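Local coordinates for polyketide synthase type I (PDB 5KKU), which is a dehydratase domain of the difficidin polyketide assembly line that probably removes water from a beta-hydroxyacyl intermediate held on a carrier protein, at residues A[170-184]-A[233-245]. Sequence-based numbering, arbitrary orientation.
Sequences DKEELMELTLSDLAE and FPKTIYTYSAKNS
The Y240 ring takes E172 at its edge: E172 OE1 lies in the ring plane and accepts from Y240 OH at 2.8 Å. Carboxylate and ring planes stand 81° apart, and the hydroxyl reaches OE1 from above the carboxylate plane. The tyrosine runs along the sheet toward E172, its diagonal neighbour, because chi1 (169°) carries CG away from the backbone N.

Y238 and E176, a non-hydrogen-bonded antiparallel pair, lie side by side and point the same way. E176 CG comes 3.5 Å from Y238 CE2, and the planes are 49° apart. The extended glutamate E176 offers the anti lone pair of OE2 to Y238 OH at 3.2 Å; R268 gives that hydroxyl a second, weak bond. Between the two tyrosines, L174 tucks CD1 to within 3.7 Å of Y238 CB. Farther along this face, T178 OG1 and T236 OG1 share a hydrogen bond of 2.8 Å. Helix 128-133 covers the middle of the face, with F131 on L174 and M132 on E176 and Y238.

On the other face, M175 bends at its thioether and sets CE 3.7 Å from T239 CG2, while L177 CB meets I237 CG1. T239 OG1 is hydrogen-bonded to S200 OG, and the buried carboxylate of E173 is satisfied by G204 N and S206 OG.

Paired backbone bonds at E173-S241, M175-T239 and L177-I237 hold the strands together, and K243 N to K171 O closes the end beside a classic bulge that K171 and E172 form against neighbouring strand 162-168. Strands 172-178 and 236-242 thus pair antiparallel in the curved sheet of the C-terminal hotdog fold; the I237 and T239 face lies against helix 194-200, with F196 on I237, and that helix carries D198, the predicted proton donor of this double-hotdog dehydratase.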
loop_
_atom_site.group_PDB
_atom_site.type_symbol
_atom_site.label_atom_id
_atom_site.label_comp_id
_atom_site.label_asym_id
_atom_site.label_seq_id
_atom_site.Cartn_x
_atom_site.Cartn_y
_atom_site.Cartn_z
ATOM N N ASP A 170 -11.232 9.968 19.915
ATOM C CA ASP A 170 -10.380 10.762 19.157
ATOM C C ASP A 170 -8.935 10.238 19.140
ATOM O O ASP A 170 -8.061 10.921 18.711
ATOM C CB ASP A 170 -10.396 12.251 19.392
ATOM C CG ASP A 170 -9.919 12.577 20.752
ATOM O OD1 ASP A 170 -9.419 11.682 21.456
ATOM O OD2 ASP A 170 -10.043 13.738 21.141
ATOM N N LYS A 171 -8.727 9.009 19.632
ATOM C CA LYS A 171 -7.391 8.629 20.047
ATOM C C LYS A 171 -7.117 7.369 19.213
ATOM O O LYS A 171 -6.012 7.079 18.901
ATOM C CB LYS A 171 -7.344 8.325 21.488
ATOM C CG LYS A 171 -6.994 9.491 22.363
ATOM C CD LYS A 171 -6.473 9.049 23.715
ATOM C CE LYS A 171 -7.124 9.796 24.850
ATOM N NZ LYS A 171 -7.016 9.132 26.170
ATOM N N GLU A 172 -8.135 6.598 18.908
ATOM C CA GLU A 172 -7.912 5.384 18.152
ATOM C C GLU A 172 -8.863 5.224 16.991
ATOM O O GLU A 172 -9.906 5.741 16.988
ATOM C CB GLU A 172 -8.042 4.154 19.032
ATOM C CG GLU A 172 -7.064 4.070 20.189
ATOM C CD GLU A 172 -7.453 3.037 21.222
ATOM O OE1 GLU A 172 -7.344 1.853 21.004
ATOM O OE2 GLU A 172 -7.889 3.428 22.283
ATOM N N GLU A 173 -8.436 4.482 16.000
ATOM C CA GLU A 173 -9.231 4.217 14.842
ATOM C C GLU A 173 -9.209 2.756 14.403
ATOM O O GLU A 173 -8.236 2.075 14.537
ATOM C CB GLU A 173 -8.758 5.111 13.714
ATOM C CG GLU A 173 -9.441 4.939 12.399
ATOM C CD GLU A 173 -8.832 5.773 11.311
ATOM O OE1 GLU A 173 -8.327 5.219 10.350
ATOM O OE2 GLU A 173 -8.853 6.976 11.414
ATOM N N LEU A 174 -10.339 2.305 13.869
ATOM C CA LEU A 174 -10.487 0.938 13.390
ATOM C C LEU A 174 -11.253 0.947 12.073
ATOM O O LEU A 174 -12.369 1.463 12.001
ATOM C CB LEU A 174 -11.220 0.081 14.423
ATOM C CG LEU A 174 -11.157 -1.433 14.217
ATOM C CD1 LEU A 174 -9.772 -1.855 13.750
ATOM C CD2 LEU A 174 -11.543 -2.166 15.493
ATOM N N MET A 175 -10.653 0.380 11.033
ATOM C CA MET A 175 -11.287 0.347 9.720
ATOM C C MET A 175 -11.695 -1.057 9.279
ATOM O O MET A 175 -10.846 -1.899 8.985
ATOM C CB MET A 175 -10.369 0.976 8.670
ATOM C CG MET A 175 -10.278 2.491 8.752
ATOM S SD MET A 175 -9.280 3.203 7.430
ATOM C CE MET A 175 -7.730 2.337 7.673
ATOM N N GLU A 176 -13.002 -1.295 9.230
ATOM C CA GLU A 176 -13.528 -2.558 8.812
ATOM C C GLU A 176 -13.554 -2.556 7.317
ATOM O O GLU A 176 -14.243 -1.799 6.723
ATOM C CB GLU A 176 -14.909 -2.784 9.400
ATOM C CG GLU A 176 -15.410 -4.191 9.199
ATOM C CD GLU A 176 -16.778 -4.397 9.749
ATOM O OE1 GLU A 176 -17.618 -3.557 9.525
ATOM O OE2 GLU A 176 -17.024 -5.396 10.402
ATOM N N LEU A 177 -12.750 -3.391 6.710
ATOM C CA LEU A 177 -12.622 -3.406 5.288
ATOM C C LEU A 177 -12.961 -4.737 4.664
ATOM O O LEU A 177 -12.532 -5.755 5.121
ATOM C CB LEU A 177 -11.205 -3.003 4.935
ATOM C CG LEU A 177 -10.797 -1.628 5.419
ATOM C CD1 LEU A 177 -9.320 -1.474 5.552
ATOM C CD2 LEU A 177 -11.320 -0.637 4.443
ATOM N N THR A 178 -13.719 -4.714 3.583
ATOM C CA THR A 178 -14.048 -5.888 2.807
ATOM C C THR A 178 -13.906 -5.624 1.320
ATOM O O THR A 178 -14.233 -4.594 0.840
ATOM C CB THR A 178 -15.442 -6.416 3.098
ATOM O OG1 THR A 178 -15.537 -6.756 4.465
ATOM C CG2 THR A 178 -15.695 -7.628 2.383
ATOM N N LEU A 179 -13.448 -6.599 0.576
ATOM C CA LEU A 179 -13.330 -6.454 -0.835
ATOM C C LEU A 179 -14.658 -6.520 -1.564
ATOM O O LEU A 179 -15.610 -7.009 -1.045
ATOM C CB LEU A 179 -12.404 -7.493 -1.391
ATOM C CG LEU A 179 -11.114 -7.739 -0.646
ATOM C CD1 LEU A 179 -10.517 -8.991 -1.223
ATOM C CD2 LEU A 179 -10.166 -6.598 -0.802
ATOM N N SER A 180 -14.716 -5.992 -2.761
ATOM C CA SER A 180 -15.791 -6.269 -3.666
ATOM C C SER A 180 -15.717 -7.724 -4.110
ATOM O O SER A 180 -14.699 -8.302 -4.031
ATOM C CB SER A 180 -15.680 -5.369 -4.887
ATOM O OG SER A 180 -14.558 -5.669 -5.664
ATOM N N ASP A 181 -16.814 -8.278 -4.567
ATOM C CA ASP A 181 -16.820 -9.656 -4.960
ATOM C C ASP A 181 -15.755 -9.952 -6.017
ATOM O O ASP A 181 -15.036 -10.891 -5.890
ATOM C CB ASP A 181 -18.184 -10.111 -5.409
ATOM C CG ASP A 181 -19.187 -10.233 -4.270
ATOM O OD1 ASP A 181 -18.889 -10.713 -3.178
ATOM O OD2 ASP A 181 -20.318 -9.856 -4.492
ATOM N N LEU A 182 -15.656 -9.127 -7.052
ATOM C CA LEU A 182 -14.577 -9.212 -8.014
ATOM C C LEU A 182 -13.181 -9.270 -7.384
ATOM O O LEU A 182 -12.407 -10.144 -7.674
ATOM C CB LEU A 182 -14.640 -8.054 -8.981
ATOM C CG LEU A 182 -13.482 -7.934 -9.924
ATOM C CD1 LEU A 182 -13.621 -8.991 -10.985
ATOM C CD2 LEU A 182 -13.466 -6.572 -10.558
ATOM N N ALA A 183 -12.891 -8.341 -6.487
ATOM C CA ALA A 183 -11.651 -8.321 -5.760
ATOM C C ALA A 183 -11.466 -9.508 -4.874
ATOM O O ALA A 183 -10.385 -9.977 -4.712
ATOM C CB ALA A 183 -11.533 -7.066 -4.957
ATOM N N GLU A 184 -12.555 -10.021 -4.356
ATOM C CA GLU A 184 -12.515 -11.106 -3.420
ATOM C C GLU A 184 -12.040 -12.384 -4.056
ATOM O O GLU A 184 -11.402 -13.169 -3.422
ATOM C CB GLU A 184 -13.866 -11.270 -2.749
ATOM C CG GLU A 184 -14.058 -12.569 -2.048
ATOM C CD GLU A 184 -12.999 -12.843 -1.024
ATOM O OE1 GLU A 184 -12.548 -11.908 -0.382
ATOM O OE2 GLU A 184 -12.602 -13.997 -0.909
ATOM N N PHE A 233 -4.443 -12.493 4.605
ATOM C CA PHE A 233 -5.671 -11.795 4.838
ATOM C C PHE A 233 -6.928 -12.654 4.684
ATOM O O PHE A 233 -7.044 -13.393 3.784
ATOM C CB PHE A 233 -5.757 -10.619 3.876
ATOM C CG PHE A 233 -4.780 -9.515 4.133
ATOM C CD1 PHE A 233 -4.375 -9.209 5.386
ATOM C CD2 PHE A 233 -4.312 -8.752 3.091
ATOM C CE1 PHE A 233 -3.509 -8.171 5.599
ATOM C CE2 PHE A 233 -3.447 -7.716 3.300
ATOM C CZ PHE A 233 -3.039 -7.427 4.557
ATOM N N PRO A 234 -7.899 -12.473 5.547
ATOM C CA PRO A 234 -9.196 -13.106 5.368
ATOM C C PRO A 234 -10.117 -12.219 4.589
ATOM O O PRO A 234 -9.639 -11.249 4.093
ATOM C CB PRO A 234 -9.691 -13.248 6.781
ATOM C CG PRO A 234 -9.050 -12.142 7.470
ATOM C CD PRO A 234 -7.689 -12.084 6.929
ATOM N N LYS A 235 -11.386 -12.538 4.489
ATOM C CA LYS A 235 -12.323 -11.762 3.740
ATOM C C LYS A 235 -12.498 -10.355 4.265
ATOM O O LYS A 235 -12.620 -9.444 3.526
ATOM C CB LYS A 235 -13.646 -12.468 3.707
ATOM C CG LYS A 235 -13.714 -13.589 2.709
ATOM C CD LYS A 235 -15.056 -14.265 2.711
ATOM C CE LYS A 235 -15.021 -15.498 1.833
ATOM N NZ LYS A 235 -16.166 -16.429 2.018
ATOM N N THR A 236 -12.541 -10.186 5.565
ATOM C CA THR A 236 -12.618 -8.866 6.128
ATOM C C THR A 236 -11.455 -8.647 7.062
ATOM O O THR A 236 -11.161 -9.471 7.847
ATOM C CB THR A 236 -13.902 -8.659 6.953
ATOM O OG1 THR A 236 -15.058 -8.918 6.177
ATOM C CG2 THR A 236 -13.978 -7.279 7.527
ATOM N N ILE A 237 -10.810 -7.503 6.965
ATOM C CA ILE A 237 -9.778 -7.117 7.896
ATOM C C ILE A 237 -10.096 -5.903 8.734
ATOM O O ILE A 237 -11.006 -5.155 8.458
ATOM C CB ILE A 237 -8.436 -6.885 7.237
ATOM C CG1 ILE A 237 -8.514 -5.701 6.298
ATOM C CG2 ILE A 237 -7.947 -8.123 6.534
ATOM C CD1 ILE A 237 -7.205 -5.175 5.832
ATOM N N TYR A 238 -9.317 -5.692 9.762
ATOM C CA TYR A 238 -9.523 -4.599 10.672
ATOM C C TYR A 238 -8.251 -3.866 10.910
ATOM O O TYR A 238 -7.442 -4.314 11.645
ATOM C CB TYR A 238 -10.116 -5.106 11.976
ATOM C CG TYR A 238 -11.407 -5.831 11.793
ATOM C CD1 TYR A 238 -11.444 -7.130 11.394
ATOM C CD2 TYR A 238 -12.567 -5.207 12.011
ATOM C CE1 TYR A 238 -12.614 -7.757 11.198
ATOM C CE2 TYR A 238 -13.741 -5.828 11.819
ATOM C CZ TYR A 238 -13.760 -7.102 11.443
ATOM O OH TYR A 238 -14.929 -7.668 11.270
ATOM N N THR A 239 -8.113 -2.746 10.253
ATOM C CA THR A 239 -6.968 -1.920 10.342
ATOM C C THR A 239 -7.019 -0.972 11.538
ATOM O O THR A 239 -7.763 -0.050 11.568
ATOM C CB THR A 239 -6.735 -1.179 9.005
ATOM O OG1 THR A 239 -6.505 -2.131 7.967
ATOM C CG2 THR A 239 -5.563 -0.274 9.115
ATOM N N TYR A 240 -6.201 -1.211 12.527
ATOM C CA TYR A 240 -6.168 -0.417 13.680
ATOM C C TYR A 240 -5.045 0.608 13.628
ATOM O O TYR A 240 -3.966 0.308 13.200
ATOM C CB TYR A 240 -5.990 -1.317 14.869
ATOM C CG TYR A 240 -5.690 -0.607 16.133
ATOM C CD1 TYR A 240 -6.692 -0.171 16.936
ATOM C CD2 TYR A 240 -4.420 -0.401 16.534
ATOM C CE1 TYR A 240 -6.442 0.489 18.075
ATOM C CE2 TYR A 240 -4.156 0.261 17.691
ATOM C CZ TYR A 240 -5.182 0.693 18.461
ATOM O OH TYR A 240 -4.967 1.349 19.576
ATOM N N SER A 241 -5.303 1.803 14.096
ATOM C CA SER A 241 -4.353 2.880 14.112
ATOM C C SER A 241 -4.541 3.782 15.361
ATOM O O SER A 241 -5.621 4.014 15.796
ATOM C CB SER A 241 -4.490 3.626 12.804
ATOM O OG SER A 241 -3.804 4.808 12.742
ATOM N N ALA A 242 -3.445 4.211 15.956
ATOM C CA ALA A 242 -3.493 5.042 17.140
ATOM C C ALA A 242 -2.891 6.420 16.998
ATOM O O ALA A 242 -1.895 6.624 16.394
ATOM C CB ALA A 242 -2.874 4.335 18.300
ATOM N N LYS A 243 -3.542 7.366 17.622
ATOM C CA LYS A 243 -3.107 8.733 17.597
ATOM C C LYS A 243 -1.726 8.967 18.153
ATOM O O LYS A 243 -0.972 9.642 17.563
ATOM C CB LYS A 243 -4.139 9.656 18.229
ATOM C CG LYS A 243 -3.928 11.099 17.842
ATOM C CD LYS A 243 -5.170 11.937 17.841
ATOM C CE LYS A 243 -4.910 13.252 18.532
ATOM N NZ LYS A 243 -4.155 13.052 19.804
ATOM N N ASN A 244 -1.405 8.298 19.238
ATOM C CA ASN A 244 -0.087 8.365 19.842
ATOM C C ASN A 244 1.089 7.898 18.997
ATOM O O ASN A 244 2.184 8.272 19.241
ATOM C CB ASN A 244 -0.064 7.710 21.234
ATOM C CG ASN A 244 0.177 6.239 21.198
ATOM O OD1 ASN A 244 -0.181 5.569 20.272
ATOM N ND2 ASN A 244 0.775 5.734 22.224
ATOM N N SER A 245 0.833 7.085 18.004
ATOM C CA SER A 245 1.785 6.650 17.041
ATOM C C SER A 245 1.960 7.622 15.887
ATOM O O SER A 245 2.722 7.374 15.020
ATOM C CB SER A 245 1.402 5.263 16.551
ATOM O OG SER A 245 0.721 5.288 15.317
#